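Local coordinates for immunity protein 52 domain-containing protein (Burkholderia pseudomallei K96243, PDB 4RHO) that is of unknown function but, judged by its family, probably acts as an immunity protein that neutralises a bacterial toxin, at residues Gly185-Thr197 with Gln216-Phe229. Numbering follows the deposited sequence.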
loop_
_atom_site.group_PDB
_atom_site.type_symbol
_atom_site.label_atom_id
_atom_site.label_comp_id
_atom_site.label_asym_id
_atom_site.label_seq_id
_atom_site.Cartn_x
_atom_site.Cartn_y
_atom_site.Cartn_z
ATOM N N GLY A 185 3.912 4.948 -11.570
ATOM C CA GLY A 185 2.922 4.497 -12.533
ATOM C C GLY A 185 1.507 4.811 -12.098
ATOM O O GLY A 185 1.228 4.912 -10.898
ATOM N N VAL A 186 0.608 5.011 -13.065
ATOM C CA VAL A 186 -0.795 5.295 -12.770
ATOM C C VAL A 186 -1.523 3.992 -12.408
ATOM O O VAL A 186 -2.242 3.951 -11.410
ATOM C CB VAL A 186 -1.493 6.030 -13.951
ATOM C CG1 VAL A 186 -3.009 5.962 -13.826
ATOM C CG2 VAL A 186 -1.025 7.471 -14.042
ATOM N N GLY A 187 -1.248 2.918 -13.168
ATOM C CA GLY A 187 -1.895 1.623 -12.963
ATOM C C GLY A 187 -3.396 1.748 -12.862
ATOM O O GLY A 187 -4.016 2.449 -13.669
ATOM N N TRP A 188 -3.989 1.161 -11.807
ATOM C CA TRP A 188 -5.416 1.351 -11.538
ATOM C C TRP A 188 -5.658 2.757 -10.987
ATOM O O TRP A 188 -6.495 3.496 -11.516
ATOM C CB TRP A 188 -5.938 0.285 -10.542
ATOM C CG TRP A 188 -7.447 0.164 -10.505
ATOM C CD1 TRP A 188 -8.357 1.012 -11.071
ATOM C CD2 TRP A 188 -8.207 -0.892 -9.899
ATOM N NE1 TRP A 188 -9.633 0.545 -10.866
ATOM C CE2 TRP A 188 -9.571 -0.623 -10.146
ATOM C CE3 TRP A 188 -7.865 -2.066 -9.205
ATOM C CZ2 TRP A 188 -10.595 -1.465 -9.691
ATOM C CZ3 TRP A 188 -8.881 -2.889 -8.740
ATOM C CH2 TRP A 188 -10.225 -2.585 -8.981
HETATM N N MSE A 189 -4.882 3.143 -9.943
HETATM C CA MSE A 189 -5.008 4.447 -9.266
HETATM C C MSE A 189 -3.666 5.035 -8.933
HETATM O O MSE A 189 -2.774 4.307 -8.496
HETATM C CB MSE A 189 -5.799 4.302 -7.981
HETATM C CG MSE A 189 -7.200 4.039 -8.185
HETATM SE SE MSE A 189 -8.069 3.862 -6.524
HETATM C CE MSE A 189 -9.809 3.585 -7.187
ATOM N N LEU A 190 -3.585 6.368 -8.910
ATOM C CA LEU A 190 -2.385 7.062 -8.462
ATOM C C LEU A 190 -2.753 8.277 -7.627
ATOM O O LEU A 190 -3.436 9.179 -8.118
ATOM C CB LEU A 190 -1.520 7.487 -9.666
ATOM C CG LEU A 190 -0.283 8.333 -9.331
ATOM C CD1 LEU A 190 0.765 7.506 -8.612
ATOM C CD2 LEU A 190 0.300 8.952 -10.576
ATOM N N TYR A 191 -2.288 8.317 -6.363
ATOM C CA TYR A 191 -2.495 9.479 -5.505
ATOM C C TYR A 191 -1.284 10.397 -5.544
ATOM O O TYR A 191 -0.149 9.937 -5.403
ATOM C CB TYR A 191 -2.792 9.054 -4.049
ATOM C CG TYR A 191 -2.740 10.212 -3.066
ATOM C CD1 TYR A 191 -3.824 11.078 -2.917
ATOM C CD2 TYR A 191 -1.584 10.483 -2.334
ATOM C CE1 TYR A 191 -3.769 12.167 -2.045
ATOM C CE2 TYR A 191 -1.518 11.568 -1.453
ATOM C CZ TYR A 191 -2.612 12.410 -1.314
ATOM O OH TYR A 191 -2.550 13.481 -0.452
ATOM N N LEU A 192 -1.525 11.695 -5.707
ATOM C CA LEU A 192 -0.483 12.711 -5.627
ATOM C C LEU A 192 -0.950 13.855 -4.732
ATOM O O LEU A 192 -2.118 14.228 -4.773
ATOM C CB LEU A 192 -0.116 13.236 -7.037
ATOM C CG LEU A 192 0.572 12.227 -7.968
ATOM C CD1 LEU A 192 0.655 12.758 -9.367
ATOM C CD2 LEU A 192 1.967 11.858 -7.452
ATOM N N PRO A 193 -0.075 14.379 -3.843
ATOM C CA PRO A 193 -0.530 15.430 -2.905
ATOM C C PRO A 193 -0.671 16.798 -3.595
ATOM O O PRO A 193 -0.171 17.805 -3.097
ATOM C CB PRO A 193 0.561 15.441 -1.832
ATOM C CG PRO A 193 1.780 14.974 -2.530
ATOM C CD PRO A 193 1.340 14.020 -3.621
ATOM N N LYS A 194 -1.378 16.826 -4.727
ATOM C CA LYS A 194 -1.642 18.050 -5.476
ATOM C C LYS A 194 -3.077 18.071 -5.945
ATOM O O LYS A 194 -3.697 17.008 -6.086
ATOM C CB LYS A 194 -0.675 18.170 -6.685
ATOM C CG LYS A 194 0.744 18.594 -6.294
ATOM C CD LYS A 194 1.710 18.604 -7.494
ATOM C CE LYS A 194 2.128 17.207 -7.911
ATOM N NZ LYS A 194 3.241 17.232 -8.886
ATOM N N VAL A 195 -3.633 19.269 -6.166
ATOM C CA VAL A 195 -4.981 19.393 -6.705
ATOM C C VAL A 195 -4.921 19.228 -8.218
ATOM O O VAL A 195 -4.359 20.081 -8.910
ATOM C CB VAL A 195 -5.653 20.736 -6.293
ATOM C CG1 VAL A 195 -7.054 20.864 -6.913
ATOM C CG2 VAL A 195 -5.720 20.869 -4.767
ATOM N N ILE A 196 -5.368 18.067 -8.717
ATOM C CA ILE A 196 -5.322 17.761 -10.141
ATOM C C ILE A 196 -6.737 17.830 -10.727
ATOM O O ILE A 196 -7.664 17.232 -10.174
ATOM C CB ILE A 196 -4.656 16.377 -10.379
ATOM C CG1 ILE A 196 -3.177 16.400 -9.907
ATOM C CG2 ILE A 196 -4.767 15.955 -11.855
ATOM C CD1 ILE A 196 -2.484 15.075 -9.952
ATOM N N THR A 197 -6.916 18.622 -11.810
ATOM C CA THR A 197 -8.244 18.909 -12.348
ATOM C C THR A 197 -8.522 18.141 -13.648
ATOM O O THR A 197 -7.612 17.566 -14.254
ATOM C CB THR A 197 -8.411 20.428 -12.583
ATOM O OG1 THR A 197 -7.467 20.855 -13.568
ATOM C CG2 THR A 197 -8.243 21.249 -11.290
ATOM N N GLN A 216 -8.295 20.498 0.184
ATOM C CA GLN A 216 -7.951 19.340 -0.625
ATOM C C GLN A 216 -6.460 19.069 -0.526
ATOM O O GLN A 216 -5.650 19.923 -0.897
ATOM C CB GLN A 216 -8.374 19.544 -2.089
ATOM C CG GLN A 216 -8.065 18.332 -2.975
ATOM C CD GLN A 216 -8.558 18.499 -4.390
ATOM O OE1 GLN A 216 -9.408 19.339 -4.686
ATOM N NE2 GLN A 216 -8.106 17.627 -5.275
ATOM N N THR A 217 -6.095 17.941 0.075
ATOM C CA THR A 217 -4.696 17.574 0.271
ATOM C C THR A 217 -4.093 17.024 -1.044
ATOM O O THR A 217 -2.948 17.338 -1.379
ATOM C CB THR A 217 -4.579 16.554 1.412
ATOM O OG1 THR A 217 -5.226 17.078 2.565
ATOM C CG2 THR A 217 -3.130 16.208 1.739
ATOM N N GLY A 218 -4.864 16.207 -1.755
ATOM C CA GLY A 218 -4.411 15.599 -2.997
ATOM C C GLY A 218 -5.527 15.077 -3.866
ATOM O O GLY A 218 -6.695 15.417 -3.662
ATOM N N THR A 219 -5.178 14.291 -4.872
ATOM C CA THR A 219 -6.159 13.739 -5.798
ATOM C C THR A 219 -5.800 12.309 -6.141
ATOM O O THR A 219 -4.633 12.016 -6.410
ATOM C CB THR A 219 -6.239 14.618 -7.093
ATOM O OG1 THR A 219 -6.340 15.994 -6.732
ATOM C CG2 THR A 219 -7.412 14.230 -7.997
ATOM N N ILE A 220 -6.798 11.410 -6.156
ATOM C CA ILE A 220 -6.605 10.053 -6.666
ATOM C C ILE A 220 -6.988 10.023 -8.142
ATOM O O ILE A 220 -8.107 10.416 -8.500
ATOM C CB ILE A 220 -7.417 9.007 -5.845
ATOM C CG1 ILE A 220 -7.015 9.030 -4.361
ATOM C CG2 ILE A 220 -7.256 7.591 -6.448
ATOM C CD1 ILE A 220 -7.952 8.234 -3.451
ATOM N N ILE A 221 -6.052 9.637 -9.001
ATOM C CA ILE A 221 -6.297 9.555 -10.428
ATOM C C ILE A 221 -6.663 8.118 -10.797
ATOM O O ILE A 221 -5.902 7.197 -10.503
ATOM C CB ILE A 221 -5.063 10.056 -11.223
ATOM C CG1 ILE A 221 -4.532 11.396 -10.641
ATOM C CG2 ILE A 221 -5.394 10.184 -12.720
ATOM C CD1 ILE A 221 -3.102 11.705 -11.011
ATOM N N VAL A 222 -7.865 7.915 -11.378
ATOM C CA VAL A 222 -8.340 6.569 -11.702
ATOM C C VAL A 222 -8.372 6.369 -13.236
ATOM O O VAL A 222 -8.918 7.206 -13.964
ATOM C CB VAL A 222 -9.729 6.284 -11.064
ATOM C CG1 VAL A 222 -10.138 4.830 -11.273
ATOM C CG2 VAL A 222 -9.728 6.633 -9.576
ATOM N N SER A 223 -7.772 5.268 -13.714
ATOM C CA SER A 223 -7.707 4.971 -15.144
ATOM C C SER A 223 -8.911 4.149 -15.597
ATOM O O SER A 223 -9.353 4.290 -16.730
ATOM C CB SER A 223 -6.416 4.221 -15.473
ATOM O OG SER A 223 -6.359 2.981 -14.786
ATOM N N VAL A 224 -9.368 3.205 -14.745
ATOM C CA VAL A 224 -10.460 2.289 -15.098
ATOM C C VAL A 224 -11.510 2.276 -13.972
ATOM O O VAL A 224 -11.161 2.109 -12.808
ATOM C CB VAL A 224 -9.920 0.851 -15.391
ATOM C CG1 VAL A 224 -11.059 -0.112 -15.683
ATOM C CG2 VAL A 224 -8.918 0.867 -16.545
ATOM N N THR A 225 -12.793 2.488 -14.326
ATOM C CA THR A 225 -13.883 2.521 -13.339
ATOM C C THR A 225 -14.991 1.505 -13.693
ATOM O O THR A 225 -15.893 1.279 -12.884
ATOM C CB THR A 225 -14.472 3.943 -13.240
ATOM O OG1 THR A 225 -14.837 4.390 -14.549
ATOM C CG2 THR A 225 -13.512 4.931 -12.604
ATOM N N ASP A 226 -14.945 0.922 -14.918
ATOM C CA ASP A 226 -16.011 0.024 -15.388
ATOM C C ASP A 226 -15.758 -1.433 -14.958
ATOM O O ASP A 226 -16.694 -2.239 -14.937
ATOM C CB ASP A 226 -16.158 0.105 -16.922
ATOM C CG ASP A 226 -14.950 -0.408 -17.695
ATOM O OD1 ASP A 226 -13.835 0.090 -17.446
ATOM O OD2 ASP A 226 -15.144 -1.217 -18.627
ATOM N N ALA A 227 -14.497 -1.773 -14.651
ATOM C CA ALA A 227 -14.128 -3.137 -14.273
ATOM C C ALA A 227 -12.827 -3.142 -13.458
ATOM O O ALA A 227 -12.112 -2.141 -13.436
ATOM C CB ALA A 227 -13.966 -4.003 -15.528
ATOM N N PRO A 228 -12.483 -4.270 -12.778
ATOM C CA PRO A 228 -11.187 -4.324 -12.082
ATOM C C PRO A 228 -10.023 -4.205 -13.068
ATOM O O PRO A 228 -10.076 -4.790 -14.155
ATOM C CB PRO A 228 -11.212 -5.694 -11.395
ATOM C CG PRO A 228 -12.153 -6.503 -12.201
ATOM C CD PRO A 228 -13.202 -5.557 -12.691
ATOM N N PHE A 229 -9.009 -3.388 -12.729
ATOM C CA PHE A 229 -7.867 -3.171 -13.616
ATOM C C PHE A 229 -7.115 -4.473 -13.855
ATOM O O PHE A 229 -6.749 -5.165 -12.898
ATOM C CB PHE A 229 -6.919 -2.111 -13.036
ATOM C CG PHE A 229 -5.849 -1.643 -13.998
ATOM C CD1 PHE A 229 -4.660 -2.354 -14.143
ATOM C CD2 PHE A 229 -6.012 -0.474 -14.729
ATOM C CE1 PHE A 229 -3.677 -1.929 -15.044
ATOM C CE2 PHE A 229 -5.014 -0.032 -15.606
ATOM C CZ PHE A 229 -3.858 -0.768 -15.766
HETATM O O HOH W 1 -9.349 17.492 -7.992
#
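Thr219 OG1 sits among three polar groups: it donates to Lys194 O (2.9 Å), in the carbonyl plane and on a lone pair. Ile196 N lies 3.0 Å and Gln216 NE2 2.8 Å from the same Thr219 OG1. With OG1 anti to the Thr219 carbonyl carbon (chi1 -48°), the oxygen is turned toward the 194-196 backbone. The Gln216 amide also donates to Gly218 O from above that carbonyl's plane and, through a water, reaches Ile196 O, while the Val195 methyls pack across it. Between these ends, strands 189-192 and 216-222 pair antiparallel inside the central sheet of this helix-flanked fold, flanked by strand 166-171 on the 189-192 side and by strand 206-212 on the 216-222 side. Leu190 with Ile221 and Leu192 with Thr219 form the hydrogen-bonded pairs, each exchanging two backbone bonds. One face carries Met189, Tyr191, Ile220 and Val222, the first three packing against helix 148-162; on it Tyr191 CE1 comes to 3.6 Å from Gly218 CA, and the buried Tyr191 OH has no polar partner in the model. On the other face Ile221 CD1 meets Ile196 CD1 at 3.6 Å, near Ile243 of helix 234-249. Past the strands, Trp188 NE1 donates to Val224 O (2.9 Å, bent to 140°), and Phe229 CB lies over the indole's five-membered ring. In turn Gly187 C and Trp188 N cover one face of the Phe229 ring, and Gly187 O accepts a 2.6 Å hydrogen bond from Ser223 OG in the carbonyl plane.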